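Proton-dependent oligopeptide transporter family protein (Xanthomonas campestris, PDB 6EI3) probably couples proton movement to the uptake of small peptides across the membrane, as a POT-family member of the Major Facilitator Superfamily. Local coordinates at residues A[46-51]-A[310-315]; A[329-334]-A[398-403]; A[337-342]-A[408-413]. One frame throughout, in Å; residues are numbered along the deposited sequence.

In the fold
All three contacts are buried, and bound monoacylglycerols flank each of them. Interaction 1 joins helix 40-60 to the start of helix 312-317, so it links the two halves of the fold. Interactions 2 and 3 lie within the second half, on the same side of the chain's centre. They share helix 400-424, whose start meets the approach to helix 334-357 and whose middle meets that helix. The chemistry shifts accordingly. Interaction 1 lays a lysine across a threonine, interaction 2 sets a tyrosine ring on a carbonyl oxygen, and interaction 3 is largely aliphatic. Trp313 of interaction 1 reaches interaction 2, while interactions 1 and 3 do not touch.

Interaction 1: residues A[46-51]-A[310-315]; sequences EAKHIL and ASTWVL. With 78M ((2S)-2,3-dihydroxypropyl(7Z)-pentadec-7-enoate), chain G.
Lys48 and Leu51 meet Ser311 and Thr312 where the two six-helix bundles of this Major Facilitator fold touch. In POT transporters the outer gate is generally described as forming between the first two helices of one bundle and the seventh and eighth of the other. The contact is probably part of that region.

Lys48 does most of the touching. Its CG is anti to the carbonyl carbon (chi1 -72°) and the chain beyond is extended, so its end reaches the neighbour although its base does not aim there. Lys48 CE lies 3.1 Å from Thr312 OG1, and Lys48 NZ is 3.3 Å from the same oxygen. The hydrogen bond of Thr312 OG1 is with Gln308 OE1. The same Lys48 CE packs 4.0 Å from Leu315 CD1.

Ser311 sits in the N-cap position of the short helix, yet its side chain makes no capping bond. Its OG bonds instead to His52 NE2. Ser311 CB rests against Leu51 CD1 at 4.0 Å and against Lys48 CG at 4.1 Å.

The far flank of helix 40-60 is turned to lipid. Ile50 CG1 is 3.2 Å from O1 of a monoacylglycerol, and Glu46 OE2 is 3.5 Å from its O19. Both Glu46 oxygens are held by backbone N-H groups, OE1 by Glu37 and OE2 by Gln36.

Around the contact, helix 25-30 covers Leu51 and Leu315 with Val26. Helix 430-456 meets Lys48 through Asn452, and helix 363-389 backs Thr312 with Trp378.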
loop_
_atom_site.group_PDB
_atom_site.type_symbol
_atom_site.label_atom_id
_atom_site.label_comp_id
_atom_site.label_asym_id
_atom_site.label_seq_id
_atom_site.Cartn_x
_atom_site.Cartn_y
_atom_site.Cartn_z
ATOM N N GLU A 46 -16.825 -10.347 -5.145
ATOM C CA GLU A 46 -17.177 -9.986 -3.778
ATOM C C GLU A 46 -16.012 -10.200 -2.812
ATOM O O GLU A 46 -15.754 -9.318 -1.995
ATOM C CB GLU A 46 -18.427 -10.722 -3.314
ATOM C CG GLU A 46 -18.998 -10.186 -2.008
ATOM C CD GLU A 46 -20.208 -10.931 -1.488
ATOM O OE1 GLU A 46 -20.616 -11.933 -2.114
ATOM O OE2 GLU A 46 -20.766 -10.495 -0.459
ATOM N N ALA A 47 -15.285 -11.340 -2.918
ATOM C CA ALA A 47 -14.138 -11.600 -2.044
ATOM C C ALA A 47 -13.038 -10.583 -2.307
ATOM O O ALA A 47 -12.479 -10.064 -1.349
ATOM C CB ALA A 47 -13.615 -13.024 -2.222
ATOM N N LYS A 48 -12.794 -10.216 -3.599
ATOM C CA LYS A 48 -11.786 -9.199 -3.967
ATOM C C LYS A 48 -12.207 -7.833 -3.390
ATOM O O LYS A 48 -11.365 -7.091 -2.887
ATOM C CB LYS A 48 -11.669 -9.057 -5.487
ATOM C CG LYS A 48 -10.999 -10.215 -6.183
ATOM C CD LYS A 48 -11.017 -9.958 -7.679
ATOM C CE LYS A 48 -10.716 -11.208 -8.453
ATOM N NZ LYS A 48 -10.678 -10.920 -9.913
ATOM N N HIS A 49 -13.515 -7.524 -3.468
ATOM C CA HIS A 49 -14.070 -6.259 -2.995
ATOM C C HIS A 49 -13.754 -6.051 -1.539
ATOM O O HIS A 49 -13.271 -4.988 -1.193
ATOM C CB HIS A 49 -15.583 -6.168 -3.249
ATOM C CG HIS A 49 -16.050 -4.753 -3.317
ATOM N ND1 HIS A 49 -15.967 -4.017 -4.499
ATOM C CD2 HIS A 49 -16.484 -3.942 -2.325
ATOM C CE1 HIS A 49 -16.396 -2.804 -4.192
ATOM N NE2 HIS A 49 -16.701 -2.708 -2.893
ATOM N N ILE A 50 -13.957 -7.088 -0.700
ATOM C CA ILE A 50 -13.660 -7.047 0.727
ATOM C C ILE A 50 -12.148 -6.855 1.010
ATOM O O ILE A 50 -11.779 -6.017 1.837
ATOM C CB ILE A 50 -14.246 -8.311 1.427
ATOM C CG1 ILE A 50 -15.786 -8.335 1.317
ATOM C CG2 ILE A 50 -13.798 -8.388 2.904
ATOM C CD1 ILE A 50 -16.440 -9.727 1.451
ATOM N N LEU A 51 -11.291 -7.672 0.380
ATOM C CA LEU A 51 -9.835 -7.623 0.580
ATOM C C LEU A 51 -9.276 -6.242 0.200
ATOM O O LEU A 51 -8.517 -5.638 0.963
ATOM C CB LEU A 51 -9.185 -8.749 -0.271
ATOM C CG LEU A 51 -7.652 -9.025 -0.200
ATOM C CD1 LEU A 51 -6.839 -8.030 -1.052
ATOM C CD2 LEU A 51 -7.122 -9.135 1.228
ATOM N N ALA A 310 -2.874 -11.460 -3.205
ATOM C CA ALA A 310 -3.601 -11.972 -2.050
ATOM C C ALA A 310 -5.087 -12.202 -2.387
ATOM O O ALA A 310 -5.840 -12.650 -1.539
ATOM C CB ALA A 310 -3.445 -11.008 -0.859
ATOM N N SER A 311 -5.504 -11.900 -3.620
ATOM C CA SER A 311 -6.901 -12.053 -3.972
ATOM C C SER A 311 -7.051 -12.827 -5.285
ATOM O O SER A 311 -7.190 -14.047 -5.250
ATOM C CB SER A 311 -7.595 -10.691 -3.988
ATOM O OG SER A 311 -7.091 -9.838 -5.003
ATOM N N THR A 312 -6.935 -12.139 -6.427
ATOM C CA THR A 312 -7.004 -12.729 -7.755
ATOM C C THR A 312 -6.050 -13.949 -7.916
ATOM O O THR A 312 -6.465 -14.970 -8.457
ATOM C CB THR A 312 -6.708 -11.643 -8.798
ATOM O OG1 THR A 312 -7.644 -10.558 -8.652
ATOM C CG2 THR A 312 -6.736 -12.181 -10.216
ATOM N N TRP A 313 -4.783 -13.835 -7.471
ATOM C CA TRP A 313 -3.849 -14.964 -7.641
ATOM C C TRP A 313 -4.195 -16.144 -6.745
ATOM O O TRP A 313 -4.006 -17.293 -7.146
ATOM C CB TRP A 313 -2.406 -14.543 -7.417
ATOM C CG TRP A 313 -1.850 -13.599 -8.452
ATOM C CD1 TRP A 313 -2.544 -12.816 -9.328
ATOM C CD2 TRP A 313 -0.463 -13.294 -8.649
ATOM N NE1 TRP A 313 -1.669 -12.085 -10.104
ATOM C CE2 TRP A 313 -0.384 -12.343 -9.691
ATOM C CE3 TRP A 313 0.728 -13.781 -8.087
ATOM C CZ2 TRP A 313 0.838 -11.847 -10.162
ATOM C CZ3 TRP A 313 1.943 -13.304 -8.559
ATOM C CH2 TRP A 313 1.993 -12.363 -9.600
ATOM N N VAL A 314 -4.691 -15.869 -5.537
ATOM C CA VAL A 314 -5.112 -16.950 -4.621
ATOM C C VAL A 314 -6.270 -17.718 -5.244
ATOM O O VAL A 314 -6.253 -18.957 -5.252
ATOM C CB VAL A 314 -5.439 -16.449 -3.182
ATOM C CG1 VAL A 314 -6.133 -17.535 -2.368
ATOM C CG2 VAL A 314 -4.178 -15.968 -2.466
ATOM N N LEU A 315 -7.261 -16.982 -5.790
ATOM C CA LEU A 315 -8.446 -17.557 -6.431
ATOM C C LEU A 315 -8.052 -18.411 -7.625
ATOM O O LEU A 315 -8.682 -19.425 -7.874
ATOM C CB LEU A 315 -9.431 -16.453 -6.842
ATOM C CG LEU A 315 -10.093 -15.710 -5.678
ATOM C CD1 LEU A 315 -10.784 -14.431 -6.145
ATOM C CD2 LEU A 315 -11.032 -16.645 -4.846
HETATM O O21 78M G . -20.617 -5.673 -2.293
HETATM C C20 78M G . -21.019 -5.504 -0.939
HETATM C C18 78M G . -19.867 -5.784 -0.002
HETATM O O19 78M G . -19.612 -7.190 0.065
HETATM C C17 78M G . -20.092 -5.241 1.393
HETATM O O2 78M G . -18.894 -4.513 1.768
HETATM C C1 78M G . -17.938 -5.158 2.451
HETATM O O1 78M G . -17.943 -6.339 2.661
HETATM C C2 78M G . -16.851 -4.221 2.883
HETATM C C3 78M G . -16.200 -4.583 4.210
HETATM C C4 78M G . -14.740 -4.184 4.236
HETATM C C5 78M G . -14.133 -4.066 5.617
HETATM C C6 78M G . -12.865 -3.217 5.650
HETATM C C7 78M G . -13.144 -1.750 5.735
HETATM C C8 78M G . -12.248 -0.784 5.810
HETATM C C9 78M G . -12.537 0.680 5.919
HETATM C C10 78M G . -12.410 1.424 4.598
HETATM C C11 78M G . -12.257 2.930 4.754
HETATM C C12 78M G . -12.111 3.642 3.428
HETATM C C13 78M G . -11.645 5.082 3.504
HETATM C C15 78M G . -11.053 7.134 2.154
HETATM C C14 78M G . -11.324 5.654 2.139
#

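Interaction 2: residues A[329-334]-A[398-403]; sequences SQMQAL and WQILPY. With 78M ((2S)-2,3-dihydroxypropyl(7Z)-pentadec-7-enoate), chain K; 78M ((2S)-2,3-dihydroxypropyl(7Z)-pentadec-7-enoate), chain F; 78M ((2S)-2,3-dihydroxypropyl(7Z)-pentadec-7-enoate), chain E.
Tyr403 lays one face of its ring on the carbonyl oxygen of Met331, and this is the tight part of the contact. The loop before the eighth transmembrane helix here packs on the start of the tenth. Met331 O stands 3.4 Å above the ring plane, offset toward the rim near CZ. The hydroxyl end reaches Gln332, with Tyr403 OH 3.3 Å from Gln332 CG. Leu334 CB makes an off-centre CH-pi contact 4.2 Å from the centroid of the Tyr403 ring, 29° off its normal. Leu334 CD1 meets Ile400 CG1 at 3.8 Å.

Gln332 is fixed from behind. Its NE2 bonds to Ser329 O at 3.0 Å, in the carbonyl plane and on a lone pair, and also to Asn23 O. Gln332 N uses the same Ser329 carbonyl, which ties this 3-10 turn together.

The packing is looser toward the membrane. Met331 is bent at chi2 (-57°) and chi3 (-80°), which folds its CE back to 3.8 Å from Gln399 CB. Met331 CE stays 4.4 Å from Ile400 CG1. Met331 SD faces one monoacylglycerol, 3.7 Å from its C10, and Ile400 lies beside two lipids. Trp398 takes no part in the protein contact. Its indole is sandwiched by lipid, with C17 of one molecule over one face and C1 of another over the opposite face.

Gln399 NE2 bonds to Trp313 O and to Gln316 OE1, which ties the segment to helix 312-317. Helix 137-165 backs Ser329, Gln330, Gln332 and Ala333, and helix 363-389 packs on Trp398, Leu401 and Pro402.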
loop_
_atom_site.group_PDB
_atom_site.type_symbol
_atom_site.label_atom_id
_atom_site.label_comp_id
_atom_site.label_asym_id
_atom_site.label_seq_id
_atom_site.Cartn_x
_atom_site.Cartn_y
_atom_site.Cartn_z
ATOM N N SER A 329 -2.986 -20.331 -0.814
ATOM C CA SER A 329 -2.518 -19.148 -0.067
ATOM C C SER A 329 -1.034 -19.189 0.280
ATOM O O SER A 329 -0.407 -18.135 0.356
ATOM C CB SER A 329 -3.364 -18.939 1.182
ATOM O OG SER A 329 -4.591 -18.302 0.861
ATOM N N GLN A 330 -0.460 -20.398 0.457
ATOM C CA GLN A 330 0.966 -20.551 0.786
ATOM C C GLN A 330 1.919 -19.971 -0.272
ATOM O O GLN A 330 3.061 -19.646 0.059
ATOM C CB GLN A 330 1.313 -22.010 1.061
ATOM C CG GLN A 330 0.658 -22.558 2.326
ATOM C CD GLN A 330 1.060 -23.985 2.491
ATOM O OE1 GLN A 330 0.604 -24.850 1.767
ATOM N NE2 GLN A 330 1.996 -24.237 3.379
ATOM N N MET A 331 1.448 -19.824 -1.533
ATOM C CA MET A 331 2.265 -19.270 -2.621
ATOM C C MET A 331 2.702 -17.845 -2.308
ATOM O O MET A 331 3.721 -17.405 -2.833
ATOM C CB MET A 331 1.508 -19.290 -3.962
ATOM C CG MET A 331 1.289 -20.700 -4.509
ATOM S SD MET A 331 2.801 -21.674 -4.749
ATOM C CE MET A 331 3.386 -21.015 -6.304
ATOM N N GLN A 332 1.939 -17.128 -1.453
ATOM C CA GLN A 332 2.271 -15.766 -1.042
ATOM C C GLN A 332 3.622 -15.686 -0.332
ATOM O O GLN A 332 4.232 -14.629 -0.347
ATOM C CB GLN A 332 1.144 -15.130 -0.224
ATOM C CG GLN A 332 -0.091 -14.821 -1.088
ATOM C CD GLN A 332 -1.289 -14.560 -0.222
ATOM O OE1 GLN A 332 -1.626 -13.425 0.073
ATOM N NE2 GLN A 332 -1.925 -15.600 0.265
ATOM N N ALA A 333 4.145 -16.827 0.195
ATOM C CA ALA A 333 5.473 -16.865 0.832
ATOM C C ALA A 333 6.577 -16.576 -0.184
ATOM O O ALA A 333 7.687 -16.216 0.209
ATOM C CB ALA A 333 5.705 -18.217 1.473
ATOM N N LEU A 334 6.278 -16.742 -1.488
ATOM C CA LEU A 334 7.281 -16.496 -2.525
ATOM C C LEU A 334 7.670 -15.043 -2.622
ATOM O O LEU A 334 8.804 -14.757 -2.973
ATOM C CB LEU A 334 6.829 -16.988 -3.904
ATOM C CG LEU A 334 6.761 -18.490 -4.131
ATOM C CD1 LEU A 334 6.139 -18.766 -5.483
ATOM C CD2 LEU A 334 8.150 -19.138 -4.073
ATOM N N TRP A 398 3.488 -23.306 -11.411
ATOM C CA TRP A 398 3.508 -22.345 -12.531
ATOM C C TRP A 398 3.401 -20.902 -12.027
ATOM O O TRP A 398 3.896 -19.997 -12.700
ATOM C CB TRP A 398 2.371 -22.617 -13.522
ATOM C CG TRP A 398 2.740 -23.562 -14.621
ATOM C CD1 TRP A 398 2.319 -24.848 -14.770
ATOM C CD2 TRP A 398 3.644 -23.305 -15.702
ATOM N NE1 TRP A 398 2.853 -25.390 -15.915
ATOM C CE2 TRP A 398 3.684 -24.470 -16.500
ATOM C CE3 TRP A 398 4.452 -22.208 -16.062
ATOM C CZ2 TRP A 398 4.486 -24.568 -17.648
ATOM C CZ3 TRP A 398 5.219 -22.296 -17.216
ATOM C CH2 TRP A 398 5.230 -23.466 -17.994
ATOM N N GLN A 399 2.784 -20.676 -10.836
ATOM C CA GLN A 399 2.690 -19.300 -10.271
ATOM C C GLN A 399 4.056 -18.715 -9.831
ATOM O O GLN A 399 4.129 -17.508 -9.601
ATOM C CB GLN A 399 1.688 -19.196 -9.115
ATOM C CG GLN A 399 0.235 -19.455 -9.487
ATOM C CD GLN A 399 -0.709 -18.997 -8.401
ATOM O OE1 GLN A 399 -0.450 -19.156 -7.192
ATOM N NE2 GLN A 399 -1.866 -18.485 -8.815
ATOM N N ILE A 400 5.131 -19.553 -9.734
ATOM C CA ILE A 400 6.510 -19.098 -9.423
ATOM C C ILE A 400 6.929 -18.053 -10.494
ATOM O O ILE A 400 7.532 -17.044 -10.137
ATOM C CB ILE A 400 7.541 -20.288 -9.393
ATOM C CG1 ILE A 400 7.306 -21.235 -8.184
ATOM C CG2 ILE A 400 9.013 -19.770 -9.395
ATOM C CD1 ILE A 400 8.065 -22.629 -8.262
ATOM N N LEU A 401 6.625 -18.320 -11.795
ATOM C CA LEU A 401 6.945 -17.409 -12.912
ATOM C C LEU A 401 6.357 -15.999 -12.676
ATOM O O LEU A 401 7.157 -15.082 -12.510
ATOM C CB LEU A 401 6.557 -17.991 -14.281
ATOM C CG LEU A 401 6.755 -17.094 -15.517
ATOM C CD1 LEU A 401 8.240 -16.765 -15.756
ATOM C CD2 LEU A 401 6.174 -17.764 -16.753
ATOM N N PRO A 402 5.025 -15.786 -12.531
ATOM C CA PRO A 402 4.557 -14.417 -12.226
ATOM C C PRO A 402 5.001 -13.901 -10.854
ATOM O O PRO A 402 5.167 -12.702 -10.732
ATOM C CB PRO A 402 3.032 -14.510 -12.365
ATOM C CG PRO A 402 2.700 -15.967 -12.191
ATOM C CD PRO A 402 3.881 -16.706 -12.757
ATOM N N TYR A 403 5.249 -14.768 -9.842
ATOM C CA TYR A 403 5.765 -14.261 -8.563
ATOM C C TYR A 403 7.155 -13.637 -8.767
ATOM O O TYR A 403 7.420 -12.558 -8.242
ATOM C CB TYR A 403 5.833 -15.356 -7.472
ATOM C CG TYR A 403 4.653 -15.282 -6.528
ATOM C CD1 TYR A 403 4.601 -14.319 -5.523
ATOM C CD2 TYR A 403 3.528 -16.075 -6.727
ATOM C CE1 TYR A 403 3.471 -14.164 -4.727
ATOM C CE2 TYR A 403 2.409 -15.965 -5.903
ATOM C CZ TYR A 403 2.387 -15.008 -4.906
ATOM O OH TYR A 403 1.280 -14.878 -4.119
HETATM O O21 78M K . 5.751 -29.820 -10.592
HETATM C C20 78M K . 6.469 -30.628 -9.672
HETATM C C18 78M K . 6.599 -29.935 -8.337
HETATM O O19 78M K . 7.287 -28.687 -8.491
HETATM C C17 78M K . 7.290 -30.791 -7.298
HETATM O O2 78M K . 7.017 -30.095 -6.058
HETATM C C1 78M K . 6.346 -30.735 -5.089
HETATM O O1 78M K . 6.136 -31.919 -5.076
HETATM C C2 78M K . 5.856 -29.774 -4.048
HETATM C C3 78M K . 4.607 -29.044 -4.510
HETATM C C4 78M K . 4.244 -27.866 -3.626
HETATM C C5 78M K . 3.498 -26.760 -4.363
HETATM C C6 78M K . 4.364 -25.917 -5.310
HETATM C C7 78M K . 5.332 -25.075 -4.549
HETATM C C8 78M K . 5.981 -24.016 -4.976
HETATM C C9 78M K . 6.930 -23.201 -4.157
HETATM C C10 78M K . 6.198 -22.153 -3.306
HETATM C C11 78M K . 5.851 -22.570 -1.877
HETATM C C12 78M K . 6.977 -22.423 -0.861
HETATM C C13 78M K . 7.424 -20.989 -0.613
HETATM C C15 78M K . 9.117 -19.446 0.420
HETATM C C14 78M K . 8.702 -20.875 0.195
HETATM O O21 78M F . 0.449 -26.465 -20.751
HETATM C C20 78M F . 0.282 -25.061 -20.889
HETATM C C18 78M F . 1.559 -24.418 -21.378
HETATM O O19 78M F . 2.609 -24.600 -20.426
HETATM C C17 78M F . 1.390 -22.960 -21.751
HETATM O O2 78M F . 1.365 -22.135 -20.559
HETATM C C1 78M F . 2.471 -21.442 -20.254
HETATM O O1 78M F . 3.559 -21.679 -20.715
HETATM C C2 78M F . 2.173 -20.332 -19.287
HETATM C C3 78M F . 3.410 -19.556 -18.842
HETATM C C4 78M F . 3.350 -18.075 -19.173
HETATM C C5 78M F . 4.101 -17.655 -20.427
HETATM C C6 78M F . 3.870 -16.193 -20.812
HETATM C C7 78M F . 5.112 -15.360 -20.788
HETATM C C8 78M F . 5.597 -14.697 -19.752
HETATM C C9 78M F . 6.841 -13.860 -19.723
HETATM C C10 78M F . 8.135 -14.665 -19.903
HETATM C C11 78M F . 9.320 -13.846 -20.395
HETATM C C12 78M F . 10.105 -13.130 -19.305
HETATM C C13 78M F . 11.075 -12.089 -19.834
HETATM C C15 78M F . 12.876 -10.400 -19.325
HETATM C C14 78M F . 11.941 -11.447 -18.766
HETATM O O21 78M E . 4.596 -30.134 -13.330
HETATM C C20 78M E . 4.550 -28.949 -14.116
HETATM C C18 78M E . 5.703 -28.026 -13.795
HETATM O O19 78M E . 5.738 -27.769 -12.389
HETATM C C17 78M E . 5.606 -26.712 -14.531
HETATM O O2 78M E . 6.836 -25.966 -14.358
HETATM C C1 78M E . 6.857 -24.972 -13.461
HETATM O O1 78M E . 6.063 -24.859 -12.570
HETATM C C2 78M E . 7.983 -24.013 -13.725
HETATM C C3 78M E . 7.573 -22.553 -13.545
HETATM C C4 78M E . 8.565 -21.545 -14.108
HETATM C C5 78M E . 9.702 -21.150 -13.172
HETATM C C6 78M E . 10.416 -19.863 -13.585
HETATM C C7 78M E . 11.659 -19.593 -12.801
HETATM C C8 78M E . 11.941 -18.492 -12.131
HETATM C C9 78M E . 13.200 -18.216 -11.354
HETATM C C10 78M E . 13.138 -18.618 -9.870
HETATM C C11 78M E . 13.383 -20.101 -9.575
HETATM C C12 78M E . 14.846 -20.509 -9.427
HETATM C C13 78M E . 15.038 -21.917 -8.879
HETATM C C15 78M E . 16.627 -23.655 -7.937
HETATM C C14 78M E . 16.484 -22.293 -8.586
#

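Interaction 3: residues A[337-342]-A[408-413]; sequences LLVMLL and FGEVLV. With 78M ((2S)-2,3-dihydroxypropyl(7Z)-pentadec-7-enoate), chain N.
Helices 337-342 and 408-413 cross at -56°, with their axes 9.7 Å apart at the closest point and Val339 and Leu342 nearest Val411 and Phe408. They belong to the eighth and tenth transmembrane helices, which cross within the C-terminal bundle. Leu342 carries most of the contact. A chi1 of -64° sets its CG beside the backbone N, which sends CD1 against the backbone of the partner helix. Leu342 CD1 comes within 3.7 Å of Phe408 N and also lies at the edge of the Phe408 ring, near its plane. The base of the same leucine packs on the next turn, where Leu342 CB is 4.1 Å from Val411 CG2.

Glu410 adds the polar end of the contact. Its chain is extended and meets Val339 at about a right angle, with Glu410 OE1 3.4 Å from Val339 CG2. That approach is van der Waals. The hydrogen bond of the buried Glu410 OE1 is with Asn335 ND2, one turn before Val339 on the same helix.

Phe513 and Gln514, at the C-terminal end of the chain, touch both Val339 and Glu410. Their sequence suggests the remnant of a protease-cleaved tag, so this contact need not be native.

The outer side of helix 334-357 faces lipid. Met340 O lies 3.5 Å from C9 of a monoacylglycerol, and Leu337 and Leu341 touch the same chain.

Elsewhere, Phe408 meets Phe373 of helix 363-389 edge-to-face. Helix 281-306 packs on Glu410 and Val413, and helix 137-165, from the other half of the fold, packs on Leu337 and Met340.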
loop_
_atom_site.group_PDB
_atom_site.type_symbol
_atom_site.label_atom_id
_atom_site.label_comp_id
_atom_site.label_asym_id
_atom_site.label_seq_id
_atom_site.Cartn_x
_atom_site.Cartn_y
_atom_site.Cartn_z
ATOM N N LEU A 337 10.378 -14.177 0.107
ATOM C CA LEU A 337 11.573 -14.961 -0.236
ATOM C C LEU A 337 12.298 -14.283 -1.407
ATOM O O LEU A 337 13.514 -14.115 -1.367
ATOM C CB LEU A 337 11.225 -16.420 -0.616
ATOM C CG LEU A 337 12.395 -17.246 -1.197
ATOM C CD1 LEU A 337 13.454 -17.535 -0.151
ATOM C CD2 LEU A 337 11.917 -18.540 -1.857
ATOM N N LEU A 338 11.534 -13.892 -2.444
ATOM C CA LEU A 338 12.097 -13.263 -3.632
ATOM C C LEU A 338 12.600 -11.840 -3.363
ATOM O O LEU A 338 13.578 -11.425 -3.970
ATOM C CB LEU A 338 11.120 -13.329 -4.819
ATOM C CG LEU A 338 10.972 -14.689 -5.480
ATOM C CD1 LEU A 338 9.637 -14.789 -6.199
ATOM C CD2 LEU A 338 12.134 -14.982 -6.428
ATOM N N VAL A 339 11.980 -11.111 -2.433
ATOM C CA VAL A 339 12.464 -9.779 -2.057
ATOM C C VAL A 339 13.884 -9.978 -1.438
ATOM O O VAL A 339 14.828 -9.266 -1.795
ATOM C CB VAL A 339 11.520 -9.053 -1.048
ATOM C CG1 VAL A 339 12.210 -7.834 -0.413
ATOM C CG2 VAL A 339 10.202 -8.636 -1.698
ATOM N N MET A 340 14.020 -10.957 -0.526
ATOM C CA MET A 340 15.293 -11.221 0.167
ATOM C C MET A 340 16.376 -11.701 -0.767
ATOM O O MET A 340 17.535 -11.407 -0.514
ATOM C CB MET A 340 15.119 -12.165 1.368
ATOM C CG MET A 340 14.393 -11.495 2.524
ATOM S SD MET A 340 14.192 -12.525 3.997
ATOM C CE MET A 340 13.150 -13.867 3.354
ATOM N N LEU A 341 16.016 -12.400 -1.857
ATOM C CA LEU A 341 16.999 -12.833 -2.845
ATOM C C LEU A 341 17.338 -11.689 -3.829
ATOM O O LEU A 341 18.510 -11.487 -4.151
ATOM C CB LEU A 341 16.480 -14.048 -3.654
ATOM C CG LEU A 341 16.384 -15.404 -2.931
ATOM C CD1 LEU A 341 15.712 -16.442 -3.813
ATOM C CD2 LEU A 341 17.759 -15.906 -2.507
ATOM N N LEU A 342 16.299 -10.970 -4.321
ATOM C CA LEU A 342 16.414 -9.949 -5.374
ATOM C C LEU A 342 16.941 -8.598 -4.917
ATOM O O LEU A 342 17.577 -7.939 -5.735
ATOM C CB LEU A 342 15.105 -9.771 -6.173
ATOM C CG LEU A 342 14.654 -11.012 -6.984
ATOM C CD1 LEU A 342 13.233 -10.819 -7.536
ATOM C CD2 LEU A 342 15.667 -11.380 -8.087
ATOM N N PHE A 408 10.304 -8.937 -8.877
ATOM C CA PHE A 408 11.378 -8.210 -9.556
ATOM C C PHE A 408 10.887 -6.770 -9.798
ATOM O O PHE A 408 11.594 -5.818 -9.453
ATOM C CB PHE A 408 11.802 -8.895 -10.878
ATOM C CG PHE A 408 13.015 -8.276 -11.541
ATOM C CD1 PHE A 408 14.236 -8.200 -10.872
ATOM C CD2 PHE A 408 12.959 -7.839 -12.859
ATOM C CE1 PHE A 408 15.369 -7.657 -11.499
ATOM C CE2 PHE A 408 14.089 -7.286 -13.481
ATOM C CZ PHE A 408 15.281 -7.203 -12.799
ATOM N N GLY A 409 9.651 -6.629 -10.282
ATOM C CA GLY A 409 9.043 -5.320 -10.488
ATOM C C GLY A 409 8.962 -4.524 -9.196
ATOM O O GLY A 409 9.353 -3.356 -9.163
ATOM N N GLU A 410 8.507 -5.173 -8.108
ATOM C CA GLU A 410 8.391 -4.570 -6.775
ATOM C C GLU A 410 9.721 -3.983 -6.293
ATOM O O GLU A 410 9.751 -2.827 -5.888
ATOM C CB GLU A 410 7.874 -5.596 -5.757
ATOM C CG GLU A 410 7.831 -5.050 -4.337
ATOM C CD GLU A 410 7.642 -6.050 -3.216
ATOM O OE1 GLU A 410 7.656 -7.274 -3.476
ATOM O OE2 GLU A 410 7.456 -5.597 -2.067
ATOM N N VAL A 411 10.810 -4.777 -6.346
ATOM C CA VAL A 411 12.159 -4.358 -5.946
ATOM C C VAL A 411 12.623 -3.142 -6.793
ATOM O O VAL A 411 13.246 -2.224 -6.254
ATOM C CB VAL A 411 13.155 -5.563 -6.005
ATOM C CG1 VAL A 411 14.602 -5.104 -5.971
ATOM C CG2 VAL A 411 12.882 -6.562 -4.874
ATOM N N LEU A 412 12.238 -3.110 -8.079
ATOM C CA LEU A 412 12.582 -2.021 -8.995
ATOM C C LEU A 412 11.755 -0.745 -8.761
ATOM O O LEU A 412 12.312 0.344 -8.876
ATOM C CB LEU A 412 12.431 -2.459 -10.458
ATOM C CG LEU A 412 13.460 -3.429 -11.041
ATOM C CD1 LEU A 412 12.976 -3.955 -12.404
ATOM C CD2 LEU A 412 14.823 -2.759 -11.226
ATOM N N VAL A 413 10.441 -0.850 -8.482
ATOM C CA VAL A 413 9.667 0.392 -8.353
ATOM C C VAL A 413 9.325 0.736 -6.878
ATOM O O VAL A 413 9.475 1.896 -6.479
ATOM C CB VAL A 413 8.425 0.448 -9.305
ATOM C CG1 VAL A 413 7.425 -0.670 -9.039
ATOM C CG2 VAL A 413 7.743 1.824 -9.284
HETATM O O21 78M N . 22.286 -15.747 -1.985
HETATM C C20 78M N . 23.684 -15.503 -2.075
HETATM C C18 78M N . 24.398 -15.999 -0.840
HETATM O O19 78M N . 23.952 -15.280 0.314
HETATM C C17 78M N . 25.906 -15.938 -0.955
HETATM O O2 78M N . 26.262 -14.534 -0.953
HETATM C C1 78M N . 27.095 -14.084 -0.005
HETATM O O1 78M N . 27.579 -14.775 0.854
HETATM C C2 78M N . 27.355 -12.612 -0.162
HETATM C C3 78M N . 26.335 -11.726 0.544
HETATM C C4 78M N . 25.037 -11.553 -0.240
HETATM C C5 78M N . 23.956 -10.732 0.458
HETATM C C6 78M N . 23.185 -11.459 1.572
HETATM C C7 78M N . 22.266 -12.544 1.088
HETATM C C8 78M N . 20.950 -12.482 1.027
HETATM C C9 78M N . 20.028 -13.563 0.561
HETATM C C10 78M N . 18.970 -13.882 1.612
HETATM C C11 78M N . 18.119 -15.098 1.295
HETATM C C12 78M N . 17.076 -15.422 2.361
HETATM C C13 78M N . 16.366 -16.757 2.183
HETATM C C15 78M N . 16.514 -19.288 2.309
HETATM C C14 78M N . 17.166 -17.969 2.650
#